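Local coordinates for fat acid-binding protein (Eubacterium ventriosum, PDB 3NYI) that probably binds fatty acids as a member of the DegV family, and holds a stearic acid molecule in this crystal, at residues S9-D14 with G273-V278; V32-E37 with D49-R54; S219-A224 with E257-V262. All blocks are in the same frame, centred on the assembly; numbering follows the deposited sequence. Where two conformers were deposited one is given.

Interactions 1 and 2 lie side by side, their centres 13 Å apart, and helix 274-280 of interaction 1 packs on both segments of interaction 2: its residues I274, A277 and V278 meet V32, C51 and Y52, with V278 CG2 at 3.7 Å from V32 CG2. Strands 6-10 and 25-33, which lead into the two contacts, are neighbours in one sheet. Interaction 3 stands apart, on helices packed on the sheet that holds strands 163-167 and 285-291, with nearest atoms about 15 Å from either of the others. The bound stearic acid is about 4 Å from the side chain of V275 in interaction 1, about 9 Å from V32 and about 11 Å from L221.

Interaction 1: S9-D14 with G273-V278; sequences SDSACD and GIVSAV
G273, directly before the helix 274-280, meets D14 with its backbone: G273 N donates to D14 OD2 at 2.8 Å, with an N-H...O angle of 162°. D14 OD2 is met from above the carboxylate plane, 60° out of it. With CG anti to its own carbonyl carbon (chi1 -64°), D14 brings its carboxylate against G273, with OD1 at 3.1 Å from G273 CA; a side chain on G273 would clash with that oxygen. I274 turns to other neighbours, C51 and D42. V275, which touches the stearic acid, sets its two methyls against S11 and A12 at the start of the 3-10 segment: CG1 rests on A12 CB at 3.9 Å, while CG2 approaches S11 OG, a hydroxyl hydrogen-bonded to D42 and to the backbone of L30. V275 N donates to a water that also lies 2.9 Å from D14 OD1 and probably donates to it. S276 closes a second water bridge: the water beside S276 OG, 2.7 Å away, donates to both A12 O and D14 OD2. D14 OD2 is therefore gripped by G273 N, this water and the hydroxyl of T128. Replacing D14 with an alanine would probably leave G273 N without its carboxylate mate and both waters short of an acceptor. The chemistry is that of a negative group at a helix N-terminus, held by one direct N-H and another through water, where the helix dipole would be expected to favour the charged carboxylate, beside a valine that itself touches the lipid.

Interaction 2: V32-E37 with D49-R54; sequences VSFDGE and DECYQR
F34 lies with one edge against the sulfur of C51, a sulfur-aromatic contact, and with one ring face towards the guanidinium of R54 in a more tentative cation-pi contact. In this DegV-family protein strand 25-33 pairs antiparallel with strand 39-41 in a hairpin-like arrangement, helix 48-57 follows, and the two contacts join the loop just past strand 25-33 to that helix. C51 SG is 76° off the ring normal, touching CZ at 3.9 Å and also CE1. C51 places SG there by holding it anti to the backbone N, and the same sulfur also meets V32 on the strand side. The arginine approaches quite differently, in one of its two modelled conformers. There R54 CZ sits over the face, 4.5 Å from the centroid of the F34 ring and 24° off its normal. The two planes are inclined by 34° and do not stack flat. R54 NH1 comes in towards the rim, 3.8 Å from F34 CD2, and R54 NH2 lies near F34 CB. Bends at chi2 and chi3 fold the arginine chain over the ring. I46 and L61 from adjoining loops pack on F34 as well, while R54 lies at the exposed margin. Beyond F34 comes an Asx turn, in which E37 N donates to D35 OD1 at 2.7 Å. At the buried end of the contact, V32 CG2 lies 4.4 Å from C51 SG.

Interaction 3: S219-A224 with E257-V262; sequences SVLQVA and ESTLDV
L221 of helix 213-231 reaches towards T259 near the end of helix 246-260, where two helices flanking the sheet that holds strands 163-167 and 285-291 pack together. Its CB starts the contact weakly, 4.2 Å from T259 CG2. With chi1 at -74°, CG stands beside the backbone N, and from it the branch CD1 extends to the threonine, meeting OG1 at 3.6 Å and CB at 4.0 Å. F252, E255 and V256 of helix 246-260 also pack on L221. T259 turns both branches to the neighbouring helix. Its methyl CG2, anti to the backbone N, also meets Q222 NE2 at 3.8 Å, the glutamine bending at chi2 so that its end returns to the contact and crosses the threonine at about a right angle. On the deeper side, L260 CD2 lies 3.9 Å from the carbonyl oxygen of L221, while L287 of strand 285-291 packs against L260 and A224. The hydroxyl of T259 is already engaged with E255 O in its own helix, so its approach to CD1 is a plain van der Waals contact. The two helices are thus joined here by packing that grades from buried leucines to a polar outer margin at Q222.

Interaction 1: S9-D14 with G273-V278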
loop_
_atom_site.group_PDB
_atom_site.type_symbol
_atom_site.label_atom_id
_atom_site.label_comp_id
_atom_site.label_asym_id
_atom_site.label_seq_id
_atom_site.Cartn_x
_atom_site.Cartn_y
_atom_site.Cartn_z
ATOM N N SER A 9 -5.299 -3.539 -9.589
ATOM C CA SER A 9 -4.998 -3.545 -8.153
ATOM C C SER A 9 -6.207 -3.037 -7.401
ATOM O O SER A 9 -7.042 -2.336 -7.984
ATOM C CB SER A 9 -3.792 -2.651 -7.845
ATOM O OG SER A 9 -3.504 -2.628 -6.444
ATOM N N ASP A 10 -6.324 -3.405 -6.123
ATOM C CA ASP A 10 -7.316 -2.779 -5.265
ATOM C C ASP A 10 -6.783 -1.412 -4.872
ATOM O O ASP A 10 -5.592 -1.116 -5.053
ATOM C CB ASP A 10 -7.699 -3.661 -4.055
ATOM C CG ASP A 10 -6.541 -3.887 -3.077
ATOM O OD1 ASP A 10 -5.632 -3.044 -3.030
ATOM O OD2 ASP A 10 -6.564 -4.906 -2.338
ATOM N N SER A 11 -7.656 -0.563 -4.352
ATOM C CA SER A 11 -7.287 0.838 -4.147
ATOM C C SER A 11 -6.307 1.075 -2.999
ATOM O O SER A 11 -5.921 2.216 -2.743
ATOM C CB SER A 11 -8.533 1.717 -3.966
ATOM O OG SER A 11 -9.306 1.253 -2.876
ATOM N N ALA A 12 -5.891 0.012 -2.316
ATOM C CA ALA A 12 -4.950 0.176 -1.207
ATOM C C ALA A 12 -3.564 0.585 -1.691
ATOM O O ALA A 12 -2.755 1.047 -0.891
ATOM C CB ALA A 12 -4.852 -1.113 -0.352
ATOM N N CYS A 13 -3.288 0.417 -2.986
ATOM C CA CYS A 13 -1.935 0.694 -3.521
ATOM C C CYS A 13 -1.614 2.197 -3.581
ATOM O O CYS A 13 -0.449 2.596 -3.599
ATOM C CB CYS A 13 -1.768 0.061 -4.911
ATOM S SG CYS A 13 -2.727 0.903 -6.235
ATOM N N ASP A 14 -2.651 3.028 -3.622
ATOM C CA ASP A 14 -2.470 4.489 -3.562
ATOM C C ASP A 14 -1.663 5.090 -4.736
ATOM O O ASP A 14 -1.111 6.184 -4.619
ATOM C CB ASP A 14 -1.816 4.898 -2.230
ATOM C CG ASP A 14 -2.689 4.596 -1.029
ATOM O OD1 ASP A 14 -3.927 4.536 -1.202
ATOM O OD2 ASP A 14 -2.144 4.439 0.092
ATOM N N GLY A 273 -3.553 6.606 1.096
ATOM C CA GLY A 273 -4.979 6.627 0.815
ATOM C C GLY A 273 -5.881 6.301 1.978
ATOM O O GLY A 273 -5.430 5.975 3.077
ATOM N N ILE A 274 -7.180 6.396 1.701
ATOM C CA ILE A 274 -8.242 6.088 2.638
ATOM C C ILE A 274 -8.112 4.725 3.303
ATOM O O ILE A 274 -8.289 4.608 4.514
ATOM C CB ILE A 274 -9.588 6.166 1.892
ATOM C CG1 ILE A 274 -9.877 7.628 1.522
ATOM C CG2 ILE A 274 -10.706 5.553 2.726
ATOM C CD1 ILE A 274 -11.177 7.831 0.701
ATOM N N VAL A 275 -7.812 3.690 2.523
ATOM C CA VAL A 275 -7.692 2.340 3.101
ATOM C C VAL A 275 -6.727 2.318 4.312
ATOM O O VAL A 275 -7.051 1.786 5.375
ATOM C CB VAL A 275 -7.237 1.298 2.054
ATOM C CG1 VAL A 275 -6.977 -0.060 2.726
ATOM C CG2 VAL A 275 -8.270 1.178 0.938
ATOM N N SER A 276 -5.540 2.887 4.152
ATOM C CA SER A 276 -4.596 2.924 5.264
ATOM C C SER A 276 -4.961 3.956 6.316
ATOM O O SER A 276 -4.841 3.702 7.523
ATOM C CB SER A 276 -3.164 3.203 4.773
ATOM O OG SER A 276 -2.690 2.138 3.982
ATOM N N ALA A 277 -5.397 5.129 5.868
ATOM C CA ALA A 277 -5.638 6.224 6.799
ATOM C C ALA A 277 -6.745 5.922 7.808
ATOM O O ALA A 277 -6.686 6.381 8.946
ATOM C CB ALA A 277 -5.927 7.529 6.045
ATOM N N VAL A 278 -7.757 5.167 7.396
ATOM C CA VAL A 278 -8.812 4.807 8.333
ATOM C C VAL A 278 -8.191 4.053 9.508
ATOM O O VAL A 278 -8.633 4.174 10.651
ATOM C CB VAL A 278 -9.934 3.981 7.660
ATOM C CG1 VAL A 278 -10.786 3.260 8.700
ATOM C CG2 VAL A 278 -10.821 4.890 6.784
HETATM O O HOH W 1 -3.683 2.461 1.466
HETATM O O HOH W 2 -6.546 3.781 -0.346
#

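Interaction 2: V32-E37 with D49-R54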
loop_
_atom_site.group_PDB
_atom_site.type_symbol
_atom_site.label_atom_id
_atom_site.label_comp_id
_atom_site.label_asym_id
_atom_site.label_seq_id
_atom_site.Cartn_x
_atom_site.Cartn_y
_atom_site.Cartn_z
ATOM N N VAL A 32 -15.304 3.025 2.296
ATOM C CA VAL A 32 -15.227 3.555 3.649
ATOM C C VAL A 32 -16.615 4.001 4.125
ATOM O O VAL A 32 -17.448 4.410 3.315
ATOM C CB VAL A 32 -14.221 4.710 3.738
ATOM C CG1 VAL A 32 -14.587 5.821 2.762
ATOM C CG2 VAL A 32 -14.146 5.241 5.147
ATOM N N SER A 33 -16.871 3.877 5.428
ATOM C CA SER A 33 -18.124 4.342 6.020
ATOM C C SER A 33 -17.824 5.127 7.285
ATOM O O SER A 33 -16.956 4.751 8.065
ATOM C CB SER A 33 -19.069 3.187 6.366
ATOM O OG SER A 33 -20.225 3.672 7.053
ATOM N N PHE A 34 -18.549 6.222 7.480
ATOM C CA PHE A 34 -18.387 7.030 8.679
ATOM C C PHE A 34 -19.414 6.708 9.755
ATOM O O PHE A 34 -19.156 6.902 10.939
ATOM C CB PHE A 34 -18.400 8.513 8.311
ATOM C CG PHE A 34 -17.336 8.871 7.329
ATOM C CD1 PHE A 34 -16.018 8.998 7.743
ATOM C CD2 PHE A 34 -17.631 9.009 5.983
ATOM C CE1 PHE A 34 -15.020 9.295 6.840
ATOM C CE2 PHE A 34 -16.636 9.303 5.071
ATOM C CZ PHE A 34 -15.324 9.443 5.501
ATOM N N ASP A 35 -20.569 6.198 9.345
ATOM C CA ASP A 35 -21.624 5.876 10.299
ATOM C C ASP A 35 -21.840 4.377 10.455
ATOM O O ASP A 35 -22.636 3.946 11.288
ATOM C CB ASP A 35 -22.943 6.564 9.917
ATOM C CG ASP A 35 -23.438 6.167 8.537
ATOM O OD1 ASP A 35 -22.931 5.176 7.960
ATOM O OD2 ASP A 35 -24.352 6.851 8.028
ATOM N N GLY A 36 -21.132 3.586 9.653
ATOM C CA GLY A 36 -21.299 2.144 9.673
ATOM C C GLY A 36 -22.501 1.641 8.892
ATOM O O GLY A 36 -22.744 0.438 8.839
ATOM N N GLU A 37 -23.254 2.557 8.284
ATOM C CA GLU A 37 -24.417 2.184 7.482
ATOM C C GLU A 37 -24.176 2.437 6.002
ATOM O O GLU A 37 -24.292 1.534 5.176
ATOM C CB GLU A 37 -25.661 2.957 7.943
ATOM C CG GLU A 37 -26.118 2.581 9.331
ATOM C CD GLU A 37 -26.383 1.089 9.464
ATOM O OE1 GLU A 37 -27.308 0.586 8.790
ATOM O OE2 GLU A 37 -25.665 0.420 10.238
ATOM N N ASP A 49 -8.784 13.349 0.096
ATOM C CA ASP A 49 -8.679 14.542 0.926
ATOM C C ASP A 49 -9.895 14.757 1.839
ATOM O O ASP A 49 -9.731 15.151 2.995
ATOM C CB ASP A 49 -8.371 15.779 0.071
ATOM C CG ASP A 49 -6.931 15.791 -0.439
ATOM O OD1 ASP A 49 -6.173 14.845 -0.132
ATOM O OD2 ASP A 49 -6.551 16.741 -1.151
ATOM N N GLU A 50 -11.101 14.484 1.333
ATOM C CA GLU A 50 -12.321 14.648 2.129
ATOM C C GLU A 50 -12.309 13.730 3.338
ATOM O O GLU A 50 -12.711 14.117 4.434
ATOM C CB GLU A 50 -13.564 14.292 1.324
ATOM C CG GLU A 50 -13.785 15.050 0.048
ATOM C CD GLU A 50 -15.062 14.598 -0.627
ATOM O OE1 GLU A 50 -14.983 13.843 -1.618
ATOM O OE2 GLU A 50 -16.149 14.975 -0.142
ATOM N N CYS A 51 -11.884 12.491 3.122
ATOM C CA CYS A 51 -11.846 11.521 4.203
ATOM C C CYS A 51 -10.902 11.966 5.316
ATOM O O CYS A 51 -11.241 11.880 6.493
ATOM C CB CYS A 51 -11.440 10.144 3.670
ATOM S SG CYS A 51 -11.540 8.829 4.891
ATOM N N TYR A 52 -9.708 12.428 4.949
ATOM C CA TYR A 52 -8.763 12.884 5.953
ATOM C C TYR A 52 -9.383 14.034 6.748
ATOM O O TYR A 52 -9.203 14.136 7.966
ATOM C CB TYR A 52 -7.462 13.346 5.303
ATOM C CG TYR A 52 -6.412 12.254 5.094
ATOM C CD1 TYR A 52 -6.452 11.419 3.983
ATOM C CD2 TYR A 52 -5.362 12.093 5.990
ATOM C CE1 TYR A 52 -5.466 10.435 3.786
ATOM C CE2 TYR A 52 -4.375 11.117 5.798
ATOM C CZ TYR A 52 -4.436 10.294 4.699
ATOM O OH TYR A 52 -3.453 9.327 4.506
ATOM N N GLN A 53 -10.101 14.906 6.047
ATOM C CA GLN A 53 -10.746 16.054 6.684
ATOM C C GLN A 53 -11.742 15.629 7.754
ATOM O O GLN A 53 -11.719 16.156 8.869
ATOM C CB GLN A 53 -11.436 16.952 5.653
ATOM C CG GLN A 53 -10.593 18.127 5.187
ATOM C CD GLN A 53 -10.120 19.021 6.328
ATOM O OE1 GLN A 53 -10.757 19.118 7.378
ATOM N NE2 GLN A 53 -8.991 19.679 6.119
ATOM N N ARG A 54 -12.614 14.681 7.420
ATOM C CA ARG A 54 -13.593 14.192 8.383
ATOM C C ARG A 54 -12.903 13.738 9.660
ATOM O O ARG A 54 -13.361 14.022 10.754
ATOM C CB ARG A 54 -14.422 13.047 7.796
ATOM C CG ARG A 54 -15.406 13.471 6.718
ATOM C CD ARG A 54 -16.512 14.340 7.292
ATOM N NE ARG A 54 -17.185 13.698 8.420
ATOM C CZ ARG A 54 -18.170 12.814 8.299
ATOM N NH1 ARG A 54 -18.603 12.458 7.097
ATOM N NH2 ARG A 54 -18.722 12.283 9.383
#

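Interaction 3: S219-A224 with E257-V262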
loop_
_atom_site.group_PDB
_atom_site.type_symbol
_atom_site.label_atom_id
_atom_site.label_comp_id
_atom_site.label_asym_id
_atom_site.label_seq_id
_atom_site.Cartn_x
_atom_site.Cartn_y
_atom_site.Cartn_z
ATOM N N SER A 219 13.809 8.661 13.752
ATOM C CA SER A 219 13.972 7.245 14.068
ATOM C C SER A 219 13.540 6.368 12.905
ATOM O O SER A 219 14.186 5.355 12.632
ATOM C CB SER A 219 13.185 6.856 15.318
ATOM O OG SER A 219 13.668 7.559 16.442
ATOM N N VAL A 220 12.438 6.741 12.245
ATOM C CA VAL A 220 12.029 6.058 11.018
ATOM C C VAL A 220 13.202 5.982 10.040
ATOM O O VAL A 220 13.493 4.916 9.500
ATOM C CB VAL A 220 10.815 6.734 10.337
ATOM C CG1 VAL A 220 10.637 6.217 8.905
ATOM C CG2 VAL A 220 9.540 6.480 11.141
ATOM N N LEU A 221 13.871 7.114 9.820
ATOM C CA LEU A 221 14.997 7.179 8.886
ATOM C C LEU A 221 16.165 6.304 9.335
ATOM O O LEU A 221 16.821 5.659 8.516
ATOM C CB LEU A 221 15.481 8.618 8.697
ATOM C CG LEU A 221 14.602 9.548 7.857
ATOM C CD1 LEU A 221 15.098 10.980 7.950
ATOM C CD2 LEU A 221 14.566 9.088 6.411
ATOM N N GLN A 222 16.425 6.270 10.633
ATOM C CA GLN A 222 17.539 5.462 11.116
ATOM C C GLN A 222 17.258 3.970 10.952
ATOM O O GLN A 222 18.149 3.201 10.594
ATOM C CB GLN A 222 17.906 5.822 12.559
ATOM C CG GLN A 222 18.631 7.146 12.654
ATOM C CD GLN A 222 19.810 7.232 11.685
ATOM O OE1 GLN A 222 20.722 6.399 11.714
ATOM N NE2 GLN A 222 19.788 8.238 10.818
ATOM N N VAL A 223 16.014 3.558 11.188
ATOM C CA VAL A 223 15.656 2.165 10.974
ATOM C C VAL A 223 15.753 1.783 9.483
ATOM O O VAL A 223 16.208 0.687 9.128
ATOM C CB VAL A 223 14.228 1.859 11.492
ATOM C CG1 VAL A 223 13.828 0.474 11.074
ATOM C CG2 VAL A 223 14.186 1.982 13.006
ATOM N N ALA A 224 15.324 2.680 8.604
ATOM C CA ALA A 224 15.402 2.378 7.175
ATOM C C ALA A 224 16.874 2.302 6.758
ATOM O O ALA A 224 17.256 1.451 5.964
ATOM C CB ALA A 224 14.699 3.427 6.364
ATOM N N GLU A 257 16.178 11.882 1.362
ATOM C CA GLU A 257 17.213 11.896 0.340
ATOM C C GLU A 257 18.560 12.231 0.963
ATOM O O GLU A 257 19.575 11.619 0.636
ATOM C CB GLU A 257 16.876 12.888 -0.779
ATOM C CG GLU A 257 15.718 12.438 -1.668
ATOM C CD GLU A 257 15.561 13.302 -2.905
ATOM O OE1 GLU A 257 16.121 14.420 -2.926
ATOM O OE2 GLU A 257 14.882 12.859 -3.860
ATOM N N SER A 258 18.543 13.206 1.866
ATOM C CA SER A 258 19.731 13.669 2.558
ATOM C C SER A 258 20.287 12.594 3.492
ATOM O O SER A 258 21.480 12.289 3.470
ATOM C CB SER A 258 19.389 14.931 3.357
ATOM O OG SER A 258 20.429 15.277 4.251
ATOM N N THR A 259 19.416 12.013 4.307
ATOM C CA THR A 259 19.866 11.050 5.309
ATOM C C THR A 259 20.347 9.740 4.688
ATOM O O THR A 259 21.371 9.180 5.095
ATOM C CB THR A 259 18.778 10.782 6.356
ATOM O OG1 THR A 259 18.440 12.012 7.005
ATOM C CG2 THR A 259 19.265 9.782 7.403
ATOM N N LEU A 260 19.625 9.272 3.681
ATOM C CA LEU A 260 19.933 7.996 3.054
ATOM C C LEU A 260 20.882 8.140 1.868
ATOM O O LEU A 260 21.430 7.147 1.389
ATOM C CB LEU A 260 18.648 7.311 2.588
ATOM C CG LEU A 260 17.561 7.088 3.633
ATOM C CD1 LEU A 260 16.503 6.145 3.059
ATOM C CD2 LEU A 260 18.154 6.538 4.917
ATOM N N ASP A 261 21.074 9.372 1.397
ATOM C CA ASP A 261 21.886 9.624 0.208
ATOM C C ASP A 261 21.321 8.865 -0.992
ATOM O O ASP A 261 22.023 8.103 -1.661
ATOM C CB ASP A 261 23.348 9.233 0.443
ATOM C CG ASP A 261 24.257 9.685 -0.686
ATOM O OD1 ASP A 261 23.993 10.763 -1.262
ATOM O OD2 ASP A 261 25.227 8.963 -1.003
ATOM N N VAL A 262 20.031 9.057 -1.245
ATOM C CA VAL A 262 19.404 8.485 -2.419
ATOM C C VAL A 262 18.553 9.543 -3.096
ATOM O O VAL A 262 18.316 10.615 -2.542
ATOM C CB VAL A 262 18.504 7.290 -2.055
ATOM C CG1 VAL A 262 19.312 6.228 -1.335
ATOM C CG2 VAL A 262 17.328 7.754 -1.187
#